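Local coordinates for protein rutinosidase (Aspergillus niger, PDB 6I1A) that hydrolyses rutinosides, releasing the disaccharide rutinose, and may also act on beta-1,3-glucans as its glycoside hydrolase family 5 relatives do, at residues G24-G29 with V301-I306; D81-G86 with W358-F363. One frame throughout, in Å; residues are numbered along the deposited sequence. Where two conformers were deposited one is given.

How the contacts relate
Both contacts bring the first beta-alpha unit against late parts of the barrel, about 12 Å apart between centres. Contact 1 is deep, about 6 Å from the centre of the chain, and couples strand 22-26 to the penultimate strand, 299-308, through one amide-to-carbonyl bond among buried polar groups. Contact 2 lies about 17 Å from that centre, between helices 77-85 and 360-365, and rests on hydrocarbon packing with a salt bridge at its edge. The two meet through V25, which packs on L83 and Y360, and through I306, on which F363 packs. On the E303 face of strand 299-308, A305 CB lies 3.5 Å from W358 CZ3.

Contact 1: G24-G29 with V301-I306; sequences GVNLGG and VGEWAI
N26 and E303 mark the closest approach of the two strands, CA to CA 7.5 Å, a gap that no backbone hydrogen bond between 24-29 and 301-306 crosses. The N26 side chain spans it: ND2 donates to G302 O at 2.9 Å. The bond is almost straight, N-H...O 175°, with ND2 in the carbonyl plane and G302 O close to the plane of the amide. In N26, chi1 of -74° sets CG beside the backbone N, which lets ND2 meet G302 O. The other end of the amide is held too, since OD1 accepts from R92, while ND2 also donates to Y337 O; bonds at both ends fix which way round the amide lies. G302 O in turn receives a second bond, from S336 OG. S336 and Y337 belong to strand 334-337, which pairs with strand 22-26 in this TIM barrel and lies between it and 299-308, so the N26 amide reaches across its end to the strand beyond. Alongside this bond, E303 CG lies 4.0 Å from N26 ND2. The two side chains cross at about a right angle, and the amide and carboxylate planes are turned 80° apart. R92 ties them together by bonding N26 OD1 and forming a salt bridge with E303 OE2; E303 OE1 pairs with Y268 OH. H137, N193, H266 and W338 also pack on E303, and a bound ethanediol lies about 5 Å from its side chain, consistent with the substrate pocket at the C-terminal end of the barrel strands in this family. On the face of strand 299-308 opposite E303, W304 NE1 donates to a water 2.9 Å away in the ring plane at the indole edge. That water bonds G24 O only weakly; W328 meets the W304 ring edge-to-face.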
loop_
_atom_site.group_PDB
_atom_site.type_symbol
_atom_site.label_atom_id
_atom_site.label_comp_id
_atom_site.label_asym_id
_atom_site.label_seq_id
_atom_site.Cartn_x
_atom_site.Cartn_y
_atom_site.Cartn_z
ATOM N N GLY A 24 0.099 -20.995 15.408
ATOM C CA GLY A 24 -1.117 -20.951 16.200
ATOM C C GLY A 24 -2.376 -20.797 15.392
ATOM O O GLY A 24 -2.411 -20.776 14.148
ATOM N N VAL A 25 -3.456 -20.645 16.126
ATOM C CA VAL A 25 -4.766 -20.291 15.583
ATOM C C VAL A 25 -5.472 -19.290 16.506
ATOM O O VAL A 25 -5.299 -19.340 17.743
ATOM C CB VAL A 25 -5.575 -21.589 15.350
ATOM C CG1 VAL A 25 -6.060 -22.230 16.633
ATOM C CG2 VAL A 25 -6.708 -21.349 14.389
ATOM N N ASN A 26 -6.336 -18.503 15.894
ATOM C CA ASN A 26 -7.320 -17.706 16.637
ATOM C C ASN A 26 -8.526 -18.548 16.955
ATOM O O ASN A 26 -8.952 -19.374 16.137
ATOM C CB ASN A 26 -7.799 -16.512 15.841
ATOM C CG ASN A 26 -6.737 -15.428 15.779
ATOM O OD1 ASN A 26 -6.717 -14.574 16.689
ATOM N ND2 ASN A 26 -5.826 -15.483 14.802
ATOM N N LEU A 27 -9.064 -18.364 18.158
ATOM C CA LEU A 27 -10.389 -18.900 18.520
ATOM C C LEU A 27 -11.385 -17.758 18.339
ATOM O O LEU A 27 -12.065 -17.329 19.318
ATOM C CB LEU A 27 -10.358 -19.507 19.921
ATOM C CG LEU A 27 -9.358 -20.591 20.210
ATOM C CD1 LEU A 27 -9.502 -21.125 21.622
ATOM C CD2 LEU A 27 -9.432 -21.744 19.208
ATOM N N GLY A 28 -11.492 -17.205 17.143
ATOM C CA GLY A 28 -12.393 -16.110 16.866
ATOM C C GLY A 28 -13.834 -16.540 16.748
ATOM O O GLY A 28 -14.132 -17.717 16.559
ATOM N N GLY A 29 -14.767 -15.596 16.838
ATOM C CA GLY A 29 -16.178 -15.892 16.670
ATOM C C GLY A 29 -16.742 -16.699 17.802
ATOM O O GLY A 29 -17.865 -17.201 17.680
ATOM N N VAL A 301 2.700 -12.746 13.683
ATOM C CA VAL A 301 1.640 -12.423 12.719
ATOM C C VAL A 301 0.360 -12.965 13.325
ATOM O O VAL A 301 -0.037 -14.132 13.075
ATOM C CB VAL A 301 1.944 -12.964 11.314
ATOM C CG1 VAL A 301 0.800 -12.652 10.374
ATOM C CG2 VAL A 301 3.227 -12.344 10.817
ATOM N N GLY A 302 -0.264 -12.198 14.218
ATOM C CA GLY A 302 -1.386 -12.730 15.002
ATOM C C GLY A 302 -2.676 -12.964 14.252
ATOM O O GLY A 302 -3.571 -13.624 14.845
ATOM N N GLU A 303 -2.825 -12.416 13.076
ATOM C CA GLU A 303 -3.983 -12.721 12.219
ATOM C C GLU A 303 -3.490 -12.709 10.776
ATOM O O GLU A 303 -2.779 -11.778 10.359
ATOM C CB GLU A 303 -5.117 -11.721 12.299
ATOM C CG GLU A 303 -5.806 -11.652 13.632
ATOM C CD GLU A 303 -7.042 -10.777 13.622
ATOM O OE1 GLU A 303 -7.611 -10.465 12.513
ATOM O OE2 GLU A 303 -7.454 -10.321 14.718
ATOM N N TRP A 304 -3.996 -13.675 10.009
ATOM C CA TRP A 304 -3.844 -13.749 8.540
ATOM C C TRP A 304 -4.788 -14.807 8.028
ATOM O O TRP A 304 -5.301 -15.649 8.790
ATOM C CB TRP A 304 -2.386 -14.034 8.121
ATOM C CG TRP A 304 -1.955 -15.451 8.375
ATOM C CD1 TRP A 304 -1.768 -16.101 9.552
ATOM C CD2 TRP A 304 -1.688 -16.431 7.335
ATOM N NE1 TRP A 304 -1.344 -17.393 9.322
ATOM C CE2 TRP A 304 -1.299 -17.628 7.978
ATOM C CE3 TRP A 304 -1.723 -16.374 5.935
ATOM C CZ2 TRP A 304 -0.911 -18.746 7.241
ATOM C CZ3 TRP A 304 -1.329 -17.490 5.210
ATOM C CH2 TRP A 304 -0.958 -18.636 5.890
ATOM N N ALA A 305 -5.039 -14.778 6.716
ATOM C CA ALA A 305 -5.829 -15.794 6.034
ATOM C C ALA A 305 -5.470 -15.764 4.565
ATOM O O ALA A 305 -4.939 -14.786 4.099
ATOM C CB ALA A 305 -7.305 -15.618 6.281
ATOM N N ILE A 306 -5.835 -16.833 3.838
ATOM C CA ILE A 306 -5.403 -17.017 2.413
ATOM C C ILE A 306 -6.399 -16.493 1.402
ATOM O O ILE A 306 -6.067 -16.593 0.191
ATOM C CB ILE A 306 -5.058 -18.485 2.125
ATOM C CG1 ILE A 306 -6.250 -19.397 2.269
ATOM C CG2 ILE A 306 -3.873 -18.909 2.918
ATOM C CD1 ILE A 306 -6.019 -20.754 1.569
HETATM O O HOH W 1 -0.839 -19.348 11.395
#

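Contact 2: D81-G86 with W358-F363; sequences DKLASG and WCYETF. With EDO (1,2-ethanediol), chain L.
K82 swings CG anti to its main-chain nitrogen (chi1 -176°) and bends at chi3 (-52°), while E361 keeps CG beside its own N (chi1 -74°); the two side chains then cross at about a right angle. Where they cross, K82 CD rests 3.8 Å from E361 CG, and K82 NZ reaches E361 OE1 at 3.3 Å in a salt bridge whose hydrogen bond is weak. D79 comes close to the other carboxylate oxygen, so the lysine probably offsets some like-charge repulsion. Next along the helix, L83 CD2 packs 4.3 Å from E361 CG; it is also 4.4 Å from Y360 CD2, meeting that ring obliquely. On the G86 side, the Y360 hydroxyl OH lies 2.5 Å from O1 of an ethanediol, which sits at the ring edge and donates to G86 O at 2.7 Å; N23 binds the same molecule. Helix 360-365 starts with C359 as N-cap, its SG taking a weak bond from T362 N, and C359 O stands over the centre of one face of the F363 ring. Both L83 and Y360 also lean on V25 of strand 22-26. Helix 77-85 connects strand 22-26 to strand 90-95 in the chain, packing outside the sheet, whereas 360-365 follows strand 334-337; their meeting is typical of the (beta/alpha)8 barrel, where the end of the helical layer comes round to its beginning.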
loop_
_atom_site.group_PDB
_atom_site.type_symbol
_atom_site.label_atom_id
_atom_site.label_comp_id
_atom_site.label_asym_id
_atom_site.label_seq_id
_atom_site.Cartn_x
_atom_site.Cartn_y
_atom_site.Cartn_z
ATOM N N ASP A 81 -7.928 -30.705 20.846
ATOM C CA ASP A 81 -7.257 -31.935 20.393
ATOM C C ASP A 81 -7.037 -31.948 18.885
ATOM O O ASP A 81 -5.928 -32.318 18.442
ATOM C CB ASP A 81 -8.078 -33.152 20.815
ATOM C CG ASP A 81 -8.152 -33.364 22.319
ATOM O OD1 ASP A 81 -7.218 -32.972 23.044
ATOM O OD2 ASP A 81 -9.145 -33.987 22.753
ATOM N N LYS A 82 -8.019 -31.513 18.131
ATOM C CA LYS A 82 -7.857 -31.485 16.647
ATOM C C LYS A 82 -6.759 -30.496 16.247
ATOM O O LYS A 82 -5.859 -30.790 15.430
ATOM C CB LYS A 82 -9.150 -31.092 15.995
ATOM C CG LYS A 82 -9.035 -31.147 14.474
ATOM C CD LYS A 82 -10.239 -30.761 13.785
ATOM C CE LYS A 82 -11.516 -31.462 14.215
ATOM N NZ LYS A 82 -12.713 -30.853 13.566
ATOM N N LEU A 83 -6.779 -29.308 16.859
ATOM C CA LEU A 83 -5.731 -28.304 16.566
ATOM C C LEU A 83 -4.354 -28.840 16.928
ATOM O O LEU A 83 -3.387 -28.663 16.160
ATOM C CB LEU A 83 -6.087 -27.034 17.356
ATOM C CG LEU A 83 -7.335 -26.314 16.877
ATOM C CD1 LEU A 83 -7.789 -25.268 17.881
ATOM C CD2 LEU A 83 -7.145 -25.696 15.510
ATOM N N ALA A 84 -4.181 -29.468 18.089
ATOM C CA ALA A 84 -2.906 -30.049 18.506
ATOM C C ALA A 84 -2.437 -31.102 17.485
ATOM O O ALA A 84 -1.251 -31.158 17.153
ATOM C CB ALA A 84 -3.036 -30.680 19.872
ATOM N N SER A 85 -3.373 -31.879 16.972
ATOM C CA SER A 85 -3.055 -32.965 15.998
ATOM C C SER A 85 -2.509 -32.326 14.723
ATOM O O SER A 85 -1.765 -33.026 13.994
ATOM C CB SER A 85 -4.252 -33.881 15.742
ATOM O OG SER A 85 -5.169 -33.351 14.776
ATOM N N GLY A 86 -2.914 -31.100 14.401
ATOM C CA GLY A 86 -2.381 -30.367 13.229
ATOM C C GLY A 86 -1.107 -29.591 13.531
ATOM O O GLY A 86 -0.656 -28.860 12.623
ATOM N N TRP A 358 -11.203 -19.919 5.254
ATOM C CA TRP A 358 -11.052 -19.308 6.613
ATOM C C TRP A 358 -11.184 -20.319 7.751
ATOM O O TRP A 358 -11.097 -19.864 8.911
ATOM C CB TRP A 358 -12.054 -18.173 6.766
ATOM C CG TRP A 358 -11.841 -16.989 5.900
ATOM C CD1 TRP A 358 -12.204 -16.871 4.603
ATOM C CD2 TRP A 358 -11.252 -15.747 6.278
ATOM N NE1 TRP A 358 -11.881 -15.612 4.148
ATOM C CE2 TRP A 358 -11.261 -14.895 5.169
ATOM C CE3 TRP A 358 -10.653 -15.290 7.471
ATOM C CZ2 TRP A 358 -10.763 -13.591 5.205
ATOM C CZ3 TRP A 358 -10.169 -14.005 7.507
ATOM C CH2 TRP A 358 -10.215 -13.151 6.416
ATOM N N CYS A 359 -11.374 -21.616 7.495
ATOM C CA CYS A 359 -11.570 -22.627 8.554
ATOM C C CYS A 359 -10.332 -23.452 8.726
ATOM O O CYS A 359 -10.025 -24.347 7.893
ATOM C CB CYS A 359 -12.769 -23.489 8.243
ATOM S SG CYS A 359 -13.111 -24.602 9.624
ATOM N N TYR A 360 -9.551 -23.204 9.748
ATOM C CA TYR A 360 -8.300 -23.940 9.928
ATOM C C TYR A 360 -8.539 -25.429 10.190
ATOM O O TYR A 360 -7.748 -26.253 9.798
ATOM C CB TYR A 360 -7.470 -23.334 11.056
ATOM C CG TYR A 360 -6.010 -23.624 10.967
ATOM C CD1 TYR A 360 -5.185 -22.882 10.149
ATOM C CD2 TYR A 360 -5.434 -24.701 11.621
ATOM C CE1 TYR A 360 -3.827 -23.114 10.078
ATOM C CE2 TYR A 360 -4.073 -24.958 11.571
ATOM C CZ TYR A 360 -3.243 -24.146 10.799
ATOM O OH TYR A 360 -1.888 -24.342 10.725
ATOM N N GLU A 361 -9.606 -25.790 10.922
ATOM C CA GLU A 361 -9.872 -27.216 11.238
ATOM C C GLU A 361 -10.108 -27.965 9.914
ATOM O O GLU A 361 -9.675 -29.121 9.842
ATOM C CB GLU A 361 -11.066 -27.364 12.155
ATOM C CG GLU A 361 -10.737 -26.955 13.590
ATOM C CD GLU A 361 -11.815 -27.308 14.593
ATOM O OE1 GLU A 361 -12.928 -27.580 14.154
ATOM O OE2 GLU A 361 -11.591 -27.084 15.754
ATOM N N THR A 362 -10.708 -27.312 8.931
ATOM C CA THR A 362 -10.893 -27.966 7.593
ATOM C C THR A 362 -9.525 -28.316 7.045
ATOM O O THR A 362 -9.299 -29.438 6.505
ATOM C CB THR A 362 -11.634 -27.042 6.642
ATOM O OG1 THR A 362 -12.976 -26.920 7.111
ATOM C CG2 THR A 362 -11.617 -27.566 5.225
ATOM N N PHE A 363 -8.553 -27.411 7.110
ATOM C CA PHE A 363 -7.197 -27.705 6.595
ATOM C C PHE A 363 -6.595 -28.922 7.280
ATOM O O PHE A 363 -5.891 -29.752 6.693
ATOM C CB PHE A 363 -6.273 -26.502 6.777
ATOM C CG PHE A 363 -6.728 -25.232 6.126
ATOM C CD1 PHE A 363 -7.545 -25.196 5.025
ATOM C CD2 PHE A 363 -6.288 -24.010 6.626
ATOM C CE1 PHE A 363 -7.895 -24.023 4.393
ATOM C CE2 PHE A 363 -6.651 -22.827 6.010
ATOM C CZ PHE A 363 -7.423 -22.825 4.878
HETATM C C1 EDO L . 0.470 -25.985 12.331
HETATM O O1 EDO L . -0.823 -26.261 11.989
HETATM C C2 EDO L . 1.470 -26.429 11.354
HETATM O O2 EDO L . 2.762 -25.913 11.748
#